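Local coordinates for protein oxidase/hydroxylase (PDB 4XCB) that probably catalyses a 2-oxoglutarate-dependent oxidative step in hygromycin B biosynthesis, and binds hygromycin B, 2-oxoglutarate and nickel in a double-stranded beta-helix, at residues F20-G25 against S197-L202; V81-L86 against D131-C136; C157-S162 against P188-V193. All blocks are in the same frame, centred on the assembly; numbering follows the deposited sequence.

Interaction 1 of 3, residues F20-G25 against S197-L202; sequences FLVIPG and SGDVLL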
ATOM      1  N   PHE A  20      -8.804  13.933  -9.709  1.00 10.51           N
ATOM      2  CA  PHE A  20      -9.464  14.341 -10.935  1.00 13.00           C
ATOM      3  C   PHE A  20      -8.558  15.262 -11.715  1.00 10.85           C
ATOM      4  O   PHE A  20      -7.490  15.649 -11.242  1.00 13.50           O
ATOM      5  CB  PHE A  20     -10.818  15.008 -10.650  1.00 10.89           C
ATOM      6  CG  PHE A  20     -10.717  16.358 -10.013  1.00 13.53           C
ATOM      7  CD1 PHE A  20     -10.429  16.490  -8.663  1.00 12.23           C
ATOM      8  CD2 PHE A  20     -10.947  17.494 -10.759  1.00 12.81           C
ATOM      9  CE1 PHE A  20     -10.362  17.747  -8.076  1.00 13.87           C
ATOM     10  CE2 PHE A  20     -10.875  18.750 -10.177  1.00 16.10           C
ATOM     11  CZ  PHE A  20     -10.580  18.872  -8.836  1.00 18.03           C
ATOM     12  N   LEU A  21      -8.962  15.565 -12.937  1.00 10.04           N
ATOM     13  CA  LEU A  21      -8.195  16.448 -13.788  1.00 10.74           C
ATOM     14  C   LEU A  21      -9.144  17.154 -14.733  1.00 11.16           C
ATOM     15  O   LEU A  21      -9.944  16.516 -15.427  1.00 10.01           O
ATOM     16  CB  LEU A  21      -7.110  15.691 -14.549  1.00 13.67           C
ATOM     17  CG  LEU A  21      -6.310  16.609 -15.462  1.00 12.42           C
ATOM     18  CD1 LEU A  21      -5.356  17.505 -14.629  1.00 11.43           C
ATOM     19  CD2 LEU A  21      -5.564  15.804 -16.521  1.00 14.85           C
ATOM     20  N   VAL A  22      -9.094  18.483 -14.728  1.00 13.49           N
ATOM     21  CA  VAL A  22      -9.880  19.257 -15.669  1.00 12.75           C
ATOM     22  C   VAL A  22      -9.023  19.527 -16.888  1.00 11.48           C
ATOM     23  O   VAL A  22      -7.931  20.108 -16.780  1.00 16.00           O
ATOM     24  CB  VAL A  22     -10.380  20.579 -15.072  1.00 17.06           C
ATOM     25  CG1 VAL A  22     -10.896  21.481 -16.177  1.00 19.66           C
ATOM     26  CG2 VAL A  22     -11.468  20.316 -14.038  1.00 17.16           C
ATOM     27  N   ILE A  23      -9.500  19.060 -18.039  1.00 13.35           N
ATOM     28  CA  ILE A  23      -8.795  19.262 -19.292  1.00 15.91           C
ATOM     29  C   ILE A  23      -9.597  20.277 -20.079  1.00 16.24           C
ATOM     30  O   ILE A  23     -10.699  19.983 -20.533  1.00 15.32           O
ATOM     31  CB  ILE A  23      -8.623  17.952 -20.080  1.00 18.66           C
ATOM     32  CG1 ILE A  23      -8.083  16.845 -19.170  1.00 16.00           C
ATOM     33  CG2 ILE A  23      -7.692  18.169 -21.259  1.00 18.69           C
ATOM     34  CD1 ILE A  23      -7.798  15.534 -19.898  1.00 17.13           C
ATOM     35  N   PRO A  24      -9.074  21.503 -20.204  1.00 15.96           N
ATOM     36  CA  PRO A  24      -9.871  22.566 -20.809  1.00 15.10           C
ATOM     37  C   PRO A  24      -9.968  22.496 -22.335  1.00 14.76           C
ATOM     38  O   PRO A  24      -9.014  22.107 -23.017  1.00 17.65           O
ATOM     39  CB  PRO A  24      -9.128  23.837 -20.380  1.00 17.45           C
ATOM     40  CG  PRO A  24      -7.717  23.402 -20.274  1.00 19.90           C
ATOM     41  CD  PRO A  24      -7.764  21.997 -19.733  1.00 17.02           C
ATOM     42  N   GLY A  25     -11.130  22.885 -22.850  1.00 19.91           N
ATOM     43  CA  GLY A  25     -11.316  23.086 -24.273  1.00 18.60           C
ATOM     44  C   GLY A  25     -11.092  21.887 -25.170  1.00 18.35           C
ATOM     45  O   GLY A  25     -10.625  22.040 -26.290  1.00 22.50           O
ATOM     46  N   SER A 197     -18.032  25.059 -21.159  1.00 17.34           N
ATOM     47  CA  SER A 197     -18.583  24.154 -22.155  1.00 17.79           C
ATOM     48  C   SER A 197     -17.452  23.649 -23.053  1.00 18.51           C
ATOM     49  O   SER A 197     -16.675  24.444 -23.583  1.00 21.83           O
ATOM     50  CB  SER A 197     -19.678  24.875 -22.961  1.00 18.28           C
ATOM     51  OG  SER A 197     -20.229  24.028 -23.945  1.00 31.51           O
ATOM     52  N   GLY A 198     -17.334  22.328 -23.188  1.00 18.10           N
ATOM     53  CA  GLY A 198     -16.270  21.746 -23.990  1.00 18.01           C
ATOM     54  C   GLY A 198     -15.094  21.216 -23.188  1.00 16.27           C
ATOM     55  O   GLY A 198     -14.214  20.527 -23.729  1.00 15.47           O
ATOM     56  N   ASP A 199     -15.064  21.543 -21.901  1.00 15.35           N
ATOM     57  CA  ASP A 199     -14.072  20.982 -20.989  1.00 15.24           C
ATOM     58  C   ASP A 199     -14.393  19.530 -20.658  1.00 16.63           C
ATOM     59  O   ASP A 199     -15.558  19.128 -20.656  1.00 15.05           O
ATOM     60  CB  ASP A 199     -14.015  21.758 -19.670  1.00 14.27           C
ATOM     61  CG  ASP A 199     -13.493  23.174 -19.817  1.00 19.45           C
ATOM     62  OD1 ASP A 199     -12.957  23.538 -20.890  1.00 20.26           O
ATOM     63  OD2 ASP A 199     -13.597  23.922 -18.813  1.00 21.70           O
ATOM     64  N   VAL A 200     -13.357  18.768 -20.333  1.00 12.93           N
ATOM     65  CA  VAL A 200     -13.508  17.397 -19.847  1.00 12.16           C
ATOM     66  C   VAL A 200     -13.012  17.331 -18.398  1.00 12.69           C
ATOM     67  O   VAL A 200     -11.913  17.788 -18.108  1.00 15.48           O
ATOM     68  CB  VAL A 200     -12.713  16.413 -20.705  1.00 14.46           C
ATOM     69  CG1 VAL A 200     -12.729  15.024 -20.086  1.00 13.31           C
ATOM     70  CG2 VAL A 200     -13.286  16.361 -22.130  1.00 14.51           C
ATOM     71  N   LEU A 201     -13.821  16.768 -17.503  1.00 11.36           N
ATOM     72  CA  LEU A 201     -13.340  16.435 -16.167  1.00 13.96           C
ATOM     73  C   LEU A 201     -13.127  14.913 -16.128  1.00 10.76           C
ATOM     74  O   LEU A 201     -14.076  14.131 -16.246  1.00 13.57           O
ATOM     75  CB  LEU A 201     -14.324  16.923 -15.084  1.00 14.27           C
ATOM     76  CG  LEU A 201     -13.868  17.033 -13.618  1.00 13.75           C
ATOM     77  CD1 LEU A 201     -14.851  17.890 -12.836  1.00 14.44           C
ATOM     78  CD2 LEU A 201     -13.747  15.641 -12.955  1.00 14.01           C
ATOM     79  N   LEU A 202     -11.860  14.523 -16.001  1.00 12.13           N
ATOM     80  CA  LEU A 202     -11.454  13.125 -15.859  1.00 11.04           C
ATOM     81  C   LEU A 202     -11.476  12.808 -14.367  1.00 10.73           C
ATOM     82  O   LEU A 202     -10.801  13.479 -13.597  1.00 12.28           O
ATOM     83  CB  LEU A 202     -10.057  12.918 -16.435  1.00 12.96           C
ATOM     84  CG  LEU A 202      -9.469  11.511 -16.529  1.00 11.08           C
ATOM     85  CD1 LEU A 202     -10.152  10.749 -17.646  1.00 16.60           C
ATOM     86  CD2 LEU A 202      -7.979  11.572 -16.792  1.00 20.61           C
TER
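V22 and L201 face each other as a non-hydrogen-bonded antiparallel pair, and their side chains rise from the same side of the sheet. There the branch of L201 is a bump lodged between two neighbours: its CG rests 4.1 Å from V22 CG2, while its CD2 methyl reaches back to F20 and packs 3.8 Å from F20 CB. L201 CG stands opposite its own backbone N (chi1 -163°), which swings the isobutyl group along strand 20-23 toward the phenylalanine. On the other side of the sheet I23 lies beside V200 and L21 beside L202, two hydrogen-bonded pairs meeting mainly through their CB atoms; helix 9-18 fills in over L21 and L202, and helix 72-82 over I23, V200 and L202. The backbone bonds are shortest between I23 N and V200 O, at 2.7 Å and almost straight. Beyond the strand, D199 bends its carboxylate over the P24-G25 backbone. OD1 takes the amide hydrogen of G25 at 2.8 Å on its anti side, tilted 25° from the carboxylate plane, and lies 3.2 Å from P24 CA; OD2 accepts from the backbone N of R196. Putting an alanine at D199 would probably leave the amides of G25 and R196 without the carboxylate that takes both and let the loop after P24 drift. Four backbone bonds thus fasten strand 20-23 as the outermost strand, within this chain, of the major sheet, with apolar side chains on both faces, and one buried carboxylate, probably charged and steadied by two backbone N-H groups, ties down the loop that follows.

Interaction 2 of 3, residues V81-L86 against D131-C136; sequences VVNQPL and DGKLYC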
ATOM      1  N   VAL A  81      -4.764   6.644 -16.913  1.00  9.09           N
ATOM      2  CA  VAL A  81      -5.093   6.533 -15.492  1.00 11.72           C
ATOM      3  C   VAL A  81      -5.661   5.156 -15.131  1.00 11.64           C
ATOM      4  O   VAL A  81      -5.676   4.778 -13.966  1.00 12.41           O
ATOM      5  CB  VAL A  81      -6.071   7.650 -15.035  1.00  9.38           C
ATOM      6  CG1 VAL A  81      -5.412   9.029 -15.198  1.00 11.06           C
ATOM      7  CG2 VAL A  81      -7.409   7.580 -15.777  1.00 11.28           C
ATOM      8  N   VAL A  82      -6.130   4.410 -16.122  1.00  9.15           N
ATOM      9  CA  VAL A  82      -6.574   3.024 -15.879  1.00 10.03           C
ATOM     10  C   VAL A  82      -5.461   2.008 -16.132  1.00 11.90           C
ATOM     11  O   VAL A  82      -5.224   1.114 -15.317  1.00 10.10           O
ATOM     12  CB  VAL A  82      -7.786   2.668 -16.752  1.00  9.84           C
ATOM     13  CG1 VAL A  82      -8.265   1.249 -16.466  1.00 10.47           C
ATOM     14  CG2 VAL A  82      -8.919   3.639 -16.496  1.00 11.28           C
ATOM     15  N   ASN A  83      -4.774   2.150 -17.260  1.00  9.53           N
ATOM     16  CA  ASN A  83      -3.642   1.294 -17.618  1.00  8.31           C
ATOM     17  C   ASN A  83      -3.973  -0.209 -17.553  1.00 10.94           C
ATOM     18  O   ASN A  83      -3.201  -1.034 -17.045  1.00 10.38           O
ATOM     19  CB  ASN A  83      -2.436   1.633 -16.740  1.00 11.32           C
ATOM     20  CG  ASN A  83      -1.737   2.900 -17.197  1.00 15.39           C
ATOM     21  OD1 ASN A  83      -1.237   2.962 -18.326  1.00 13.72           O
ATOM     22  ND2 ASN A  83      -1.704   3.922 -16.333  1.00 12.19           N
ATOM     23  N   GLN A  84      -5.156  -0.534 -18.070  1.00 10.41           N
ATOM     24  CA  GLN A  84      -5.627  -1.915 -18.249  1.00  8.68           C
ATOM     25  C   GLN A  84      -6.288  -2.007 -19.616  1.00 11.63           C
ATOM     26  O   GLN A  84      -6.716  -0.981 -20.153  1.00 11.91           O
ATOM     27  CB  GLN A  84      -6.646  -2.309 -17.179  1.00 12.17           C
ATOM     28  CG  GLN A  84      -6.151  -2.190 -15.768  1.00  9.19           C
ATOM     29  CD  GLN A  84      -5.307  -3.383 -15.358  1.00  9.45           C
ATOM     30  OE1 GLN A  84      -5.821  -4.443 -15.039  1.00 11.47           O
ATOM     31  NE2 GLN A  84      -4.006  -3.191 -15.338  1.00 10.40           N
ATOM     32  N   PRO A  85      -6.394  -3.230 -20.172  1.00 12.25           N
ATOM     33  CA  PRO A  85      -7.289  -3.403 -21.317  1.00 12.40           C
ATOM     34  C   PRO A  85      -8.656  -2.846 -20.944  1.00 11.22           C
ATOM     35  O   PRO A  85      -9.174  -3.159 -19.881  1.00 11.64           O
ATOM     36  CB  PRO A  85      -7.322  -4.926 -21.532  1.00 12.71           C
ATOM     37  CG  PRO A  85      -6.067  -5.431 -20.891  1.00 12.98           C
ATOM     38  CD  PRO A  85      -5.805  -4.503 -19.724  1.00 10.45           C
ATOM     39  N   LEU A  86      -9.202  -2.004 -21.810  1.00 12.30           N
ATOM     40  CA  LEU A  86     -10.319  -1.131 -21.487  1.00 10.92           C
ATOM     41  C   LEU A  86     -11.671  -1.622 -21.974  1.00 13.54           C
ATOM     42  O   LEU A  86     -11.785  -2.216 -23.053  1.00 12.39           O
ATOM     43  CB  LEU A  86     -10.058   0.237 -22.100  1.00 14.63           C
ATOM     44  CG  LEU A  86     -10.329   1.530 -21.346  1.00 21.50           C
ATOM     45  CD1 LEU A  86      -9.941   1.456 -19.870  1.00 16.05           C
ATOM     46  CD2 LEU A  86      -9.546   2.611 -22.065  1.00 14.69           C
ATOM     47  N   ASP A 131       5.303   1.276 -10.572  1.00 15.30           N
ATOM     48  CA  ASP A 131       6.329   1.462 -11.590  1.00 14.01           C
ATOM     49  C   ASP A 131       5.965   2.527 -12.617  1.00 12.76           C
ATOM     50  O   ASP A 131       6.004   2.271 -13.817  1.00 15.50           O
ATOM     51  CB  ASP A 131       6.616   0.143 -12.299  1.00 13.72           C
ATOM     52  CG  ASP A 131       7.393  -0.823 -11.438  1.00 14.89           C
ATOM     53  OD1 ASP A 131       7.619  -0.525 -10.250  1.00 18.04           O
ATOM     54  OD2 ASP A 131       7.764  -1.889 -11.973  1.00 18.45           O
ATOM     55  N   GLY A 132       5.592   3.707 -12.141  1.00 16.93           N
ATOM     56  CA  GLY A 132       5.380   4.828 -13.037  1.00 13.52           C
ATOM     57  C   GLY A 132       3.982   4.958 -13.604  1.00 15.90           C
ATOM     58  O   GLY A 132       3.693   5.868 -14.393  1.00 14.74           O
ATOM     59  N   LYS A 133       3.088   4.065 -13.197  1.00 11.90           N
ATOM     60  CA  LYS A 133       1.752   4.072 -13.774  1.00 11.55           C
ATOM     61  C   LYS A 133       0.666   4.060 -12.717  1.00  8.66           C
ATOM     62  O   LYS A 133       0.755   3.321 -11.735  1.00 11.36           O
ATOM     63  CB  LYS A 133       1.577   2.859 -14.696  1.00 14.32           C
ATOM     64  CG  LYS A 133       2.430   2.933 -15.956  1.00 16.95           C
ATOM     65  CD  LYS A 133       2.021   1.860 -16.945  1.00 16.53           C
ATOM     66  CE  LYS A 133       2.808   1.956 -18.243  1.00 17.92           C
ATOM     67  NZ  LYS A 133       4.267   1.754 -18.024  1.00 22.11           N
ATOM     68  N   LEU A 134      -0.362   4.872 -12.929  1.00 11.09           N
ATOM     69  CA  LEU A 134      -1.601   4.773 -12.158  1.00 10.19           C
ATOM     70  C   LEU A 134      -2.469   3.634 -12.653  1.00  9.38           C
ATOM     71  O   LEU A 134      -2.565   3.387 -13.854  1.00 10.88           O
ATOM     72  CB  LEU A 134      -2.402   6.058 -12.238  1.00 11.37           C
ATOM     73  CG  LEU A 134      -1.771   7.225 -11.484  1.00 14.19           C
ATOM     74  CD1 LEU A 134      -2.332   8.500 -12.064  1.00 14.83           C
ATOM     75  CD2 LEU A 134      -2.072   7.131 -10.003  1.00 15.08           C
ATOM     76  N   TYR A 135      -3.100   2.949 -11.707  1.00 11.01           N
ATOM     77  CA  TYR A 135      -4.051   1.897 -12.012  1.00  9.11           C
ATOM     78  C   TYR A 135      -5.366   2.177 -11.275  1.00 10.96           C
ATOM     79  O   TYR A 135      -5.539   1.768 -10.135  1.00 12.09           O
ATOM     80  CB  TYR A 135      -3.479   0.528 -11.623  1.00  8.64           C
ATOM     81  CG  TYR A 135      -2.265   0.136 -12.426  1.00  9.15           C
ATOM     82  CD1 TYR A 135      -2.402  -0.465 -13.675  1.00 11.29           C
ATOM     83  CD2 TYR A 135      -0.987   0.364 -11.946  1.00 12.57           C
ATOM     84  CE1 TYR A 135      -1.293  -0.848 -14.422  1.00 10.70           C
ATOM     85  CE2 TYR A 135       0.137  -0.014 -12.686  1.00 11.15           C
ATOM     86  CZ  TYR A 135      -0.027  -0.612 -13.926  1.00  9.00           C
ATOM     87  OH  TYR A 135       1.063  -0.977 -14.690  1.00 12.09           O
ATOM     88  N   CYS A 136      -6.274   2.910 -11.917  1.00 12.06           N
ATOM     89  CA  CYS A 136      -7.586   3.189 -11.332  1.00 10.00           C
ATOM     90  C   CYS A 136      -8.638   2.407 -12.082  1.00 12.74           C
ATOM     91  O   CYS A 136      -8.785   2.575 -13.285  1.00 17.23           O
ATOM     92  CB  CYS A 136      -7.924   4.679 -11.388  1.00 12.87           C
ATOM     93  SG  CYS A 136      -6.631   5.735 -10.714  1.00 15.47           S
TER
HETATM   94  O   HOH W   1      -0.262   6.677 -15.122  1.00 16.96           O
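N83 and L134 make the polar centre of this contact. The asparagine ND2 gives a hydrogen to L134 O at 2.7 Å, nearly straight and lying in both the amide plane and the carbonyl plane. A water accepts from L134 N at 2.8 Å and, weakly, from the same ND2. Two residues away in each segment, C136 N donates to V81 O at 2.8 Å. The asparagine's other end, OD1, accepts from R117 of the second subunit, so the amide is held at both ends and its flip is fixed. Q84, bent at chi2 (-81°), brings NE2 back to N83 O at 2.9 Å; NE2 also serves R121 O of the second subunit.

Among the non-polar and CH contacts, the K133 chain crosses N83 at about a right angle, with CD 3.7 Å from OD1. The Y135 ring offers its edge to N83 O, CE1 3.2 Å away, and Q84 NE2 lies beside that ring, amide and ring planes 81° apart. V82 straddles C136 O with both methyls, CG2 at 3.4 Å.

Here the end of helix 72-82, where N83 turns to positive phi, is tied by the N83 side chain and by V81 O to the second arm of a beta hairpin and the residue after it, at a subunit interface.

Interaction 3 of 3, residues C157-S162 against P188-V193; sequences CYVQGS and PTLSDV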
ATOM      1  N   CYS A 157     -18.310  19.606  -6.880  1.00 13.58           N
ATOM      2  CA  CYS A 157     -17.526  19.767  -5.664  1.00 14.33           C
ATOM      3  C   CYS A 157     -17.019  18.420  -5.181  1.00 13.11           C
ATOM      4  O   CYS A 157     -17.577  17.373  -5.512  1.00 14.62           O
ATOM      5  CB  CYS A 157     -18.335  20.469  -4.560  1.00 15.84           C
ATOM      6  SG  CYS A 157     -19.898  19.745  -4.097  1.00 18.41           S
ATOM      7  N   TYR A 158     -15.964  18.461  -4.385  1.00 14.64           N
ATOM      8  CA  TYR A 158     -15.303  17.245  -3.945  1.00 12.25           C
ATOM      9  C   TYR A 158     -14.657  17.448  -2.581  1.00 14.15           C
ATOM     10  O   TYR A 158     -14.293  18.574  -2.198  1.00 13.71           O
ATOM     11  CB  TYR A 158     -14.236  16.813  -4.960  1.00 15.55           C
ATOM     12  CG  TYR A 158     -13.118  17.813  -5.055  1.00 14.45           C
ATOM     13  CD1 TYR A 158     -13.279  18.990  -5.787  1.00 13.88           C
ATOM     14  CD2 TYR A 158     -11.927  17.632  -4.360  1.00 13.11           C
ATOM     15  CE1 TYR A 158     -12.281  19.933  -5.851  1.00 16.16           C
ATOM     16  CE2 TYR A 158     -10.915  18.573  -4.425  1.00 16.47           C
ATOM     17  CZ  TYR A 158     -11.103  19.725  -5.172  1.00 17.40           C
ATOM     18  OH  TYR A 158     -10.116  20.674  -5.248  1.00 21.34           O
ATOM     19  N   VAL A 159     -14.503  16.356  -1.850  1.00 15.29           N
ATOM     20  CA  VAL A 159     -13.785  16.413  -0.582  1.00 13.18           C
ATOM     21  C   VAL A 159     -12.308  16.146  -0.839  1.00 13.56           C
ATOM     22  O   VAL A 159     -11.946  15.089  -1.351  1.00 14.49           O
ATOM     23  CB  VAL A 159     -14.379  15.419   0.420  1.00 13.15           C
ATOM     24  CG1 VAL A 159     -13.548  15.364   1.722  1.00 13.82           C
ATOM     25  CG2 VAL A 159     -15.854  15.753   0.664  1.00 16.58           C
ATOM     26  N   GLN A 160     -11.448  17.101  -0.483  1.00 12.31           N
ATOM     27  CA  GLN A 160     -10.022  17.012  -0.767  0.51 14.58           C
ATOM     28  C   GLN A 160      -9.410  15.700  -0.279  1.00 15.79           C
ATOM     29  O   GLN A 160      -9.594  15.326   0.882  1.00 15.19           O
ATOM     30  CB  GLN A 160      -9.304  18.191  -0.118  0.51 15.35           C
ATOM     31  CG  GLN A 160      -7.865  18.314  -0.497  0.51 17.27           C
ATOM     32  CD  GLN A 160      -7.124  19.353   0.327  0.51 15.13           C
ATOM     33  OE1 GLN A 160      -5.917  19.249   0.534  0.51 16.97           O
ATOM     34  NE2 GLN A 160      -7.846  20.364   0.801  0.51 18.93           N
ATOM     35  N   GLY A 161      -8.690  15.009  -1.157  1.00 13.28           N
ATOM     36  CA  GLY A 161      -7.997  13.787  -0.791  1.00 12.17           C
ATOM     37  C   GLY A 161      -8.880  12.597  -0.440  1.00 11.87           C
ATOM     38  O   GLY A 161      -8.379  11.565   0.042  1.00 11.95           O
ATOM     39  N   SER A 162     -10.182  12.706  -0.700  1.00 11.09           N
ATOM     40  CA  SER A 162     -11.107  11.648  -0.308  1.00 10.82           C
ATOM     41  C   SER A 162     -10.911  10.380  -1.120  1.00 12.25           C
ATOM     42  O   SER A 162     -11.397   9.324  -0.729  1.00 13.61           O
ATOM     43  CB  SER A 162     -12.550  12.117  -0.441  1.00 13.66           C
ATOM     44  OG  SER A 162     -12.758  12.710  -1.700  1.00 14.08           O
ATOM     45  N   PRO A 188     -14.895  21.805   5.760  1.00 16.75           N
ATOM     46  CA  PRO A 188     -13.615  22.523   5.680  1.00 21.29           C
ATOM     47  C   PRO A 188     -12.772  22.166   4.470  1.00 15.86           C
ATOM     48  O   PRO A 188     -12.022  23.008   3.979  1.00 19.53           O
ATOM     49  CB  PRO A 188     -12.892  22.100   6.965  1.00 22.50           C
ATOM     50  CG  PRO A 188     -13.982  21.744   7.904  1.00 22.25           C
ATOM     51  CD  PRO A 188     -15.068  21.142   7.063  1.00 21.50           C
ATOM     52  N   THR A 189     -12.895  20.926   4.001  1.00 16.63           N
ATOM     53  CA  THR A 189     -12.118  20.466   2.855  1.00 18.46           C
ATOM     54  C   THR A 189     -12.972  20.203   1.614  1.00 19.77           C
ATOM     55  O   THR A 189     -12.517  19.569   0.659  1.00 19.01           O
ATOM     56  CB  THR A 189     -11.347  19.189   3.195  1.00 18.36           C
ATOM     57  OG1 THR A 189     -12.267  18.139   3.509  1.00 18.01           O
ATOM     58  CG2 THR A 189     -10.424  19.432   4.387  1.00 17.63           C
ATOM     59  N   LEU A 190     -14.206  20.688   1.622  1.00 16.21           N
ATOM     60  CA  LEU A 190     -15.040  20.627   0.423  1.00 13.51           C
ATOM     61  C   LEU A 190     -14.713  21.799  -0.506  1.00 16.74           C
ATOM     62  O   LEU A 190     -14.809  22.967  -0.113  1.00 21.32           O
ATOM     63  CB  LEU A 190     -16.511  20.633   0.792  1.00 15.60           C
ATOM     64  CG  LEU A 190     -17.495  20.428  -0.357  1.00 16.95           C
ATOM     65  CD1 LEU A 190     -17.346  19.044  -0.948  1.00 15.77           C
ATOM     66  CD2 LEU A 190     -18.902  20.654   0.150  1.00 21.66           C
ATOM     67  N   SER A 191     -14.328  21.481  -1.737  1.00 18.10           N
ATOM     68  CA  SER A 191     -13.897  22.475  -2.708  1.00 15.38           C
ATOM     69  C   SER A 191     -14.743  22.400  -3.966  1.00 16.82           C
ATOM     70  O   SER A 191     -15.319  21.359  -4.269  1.00 15.36           O
ATOM     71  CB  SER A 191     -12.424  22.287  -3.061  1.00 21.04           C
ATOM     72  OG  SER A 191     -11.603  22.507  -1.925  1.00 24.59           O
ATOM     73  N   ASP A 192     -14.792  23.512  -4.689  1.00 17.74           N
ATOM     74  CA  ASP A 192     -15.576  23.619  -5.913  1.00 17.02           C
ATOM     75  C   ASP A 192     -14.686  23.653  -7.142  1.00 14.40           C
ATOM     76  O   ASP A 192     -13.535  24.115  -7.086  1.00 15.64           O
ATOM     77  CB  ASP A 192     -16.438  24.878  -5.885  1.00 20.87           C
ATOM     78  CG  ASP A 192     -17.469  24.849  -4.790  1.00 23.39           C
ATOM     79  OD1 ASP A 192     -18.494  24.173  -4.982  1.00 19.05           O
ATOM     80  OD2 ASP A 192     -17.263  25.511  -3.745  1.00 23.42           O
ATOM     81  N   VAL A 193     -15.243  23.183  -8.255  1.00 14.67           N
ATOM     82  CA  VAL A 193     -14.541  23.158  -9.533  1.00 18.35           C
ATOM     83  C   VAL A 193     -15.399  23.819 -10.590  1.00 15.32           C
ATOM     84  O   VAL A 193     -16.558  23.445 -10.772  1.00 17.74           O
ATOM     85  CB  VAL A 193     -14.224  21.720  -9.993  1.00 17.01           C
ATOM     86  CG1 VAL A 193     -13.559  21.738 -11.366  1.00 15.66           C
ATOM     87  CG2 VAL A 193     -13.346  21.013  -8.981  1.00 18.09           C
TER
HETATM   88  O   HOH W   2     -10.967  23.041  -6.691  1.00 27.88           O
HETATM   89  O   HOH W   3     -10.495  16.101   3.214  1.00 17.70           O
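This is an antiparallel strand pairing at the edge of the smaller sheet, with strand 190-193, the outermost strand of that sheet within this chain, laid against 156-159. Y158 and S191 form the hydrogen-bonded pair: S191 N donates to Y158 O at 2.9 Å, and Y158 N returns a bond to S191 O. Just past the strand, Q160 N reaches T189 O at 2.9 Å, nearly straight. C157 with D192 and V159 with L190 are the non-hydrogen-bonded pairs on the other face. There L190 CD1 does the touching: it presses 3.3 Å from Y158 O and meets C157 CB and V159 CG2, each at 4.0 Å. D192 turns OD1 past C157 CB to a salt bridge with R212.

On the opposite face the Y158 ring leans over the neighbouring strand. Its CG is wedged between backbone N and carbonyl carbon (chi1 65°), which brings the CE1-CZ-OH end of the ring against S191 CB and carries CE1 to 3.5 Å from V193 CG2, the two side chains crossing at about a right angle. A water in the plane of the ring, at its edge, links Y158 OH to D192 O. A second water bridges Q160 O and T189 OG1. The turn here, type II from V159 to S162, is locked by V159 O accepting from both S162 N and S162 OG; Y13 of the fourth subunit packs on V159 and S162. Such a strand pair belongs to the minor sheet of the double-stranded beta-helix of the PhyH family, strand 156-159 lying next to strand 209-211, which carries the metal ligand H209.

How the interactions relate
Interactions 1 and 3 belong to the two facing sheets of the double-stranded beta-helix, their centres about 17 Å apart, yet they meet directly: F20 CZ lies 3.5 Å from V193 CG2, and the rings of F20 and Y158 pack with their planes at about 60°. Interaction 2 lies farther from the chain's centre, at a subunit interface, about 19 Å from interaction 1 between centres; the two touch where V81 CG1 meets L202 CD2 at 3.9 Å, and its nearest atom is about 11 Å from interaction 3. The L201 side chain is about 6 Å from bound 2-oxoglutarate and that of Y158 about 4 Å from that of the metal ligand H209, so interactions 1 and 3 flank the active site.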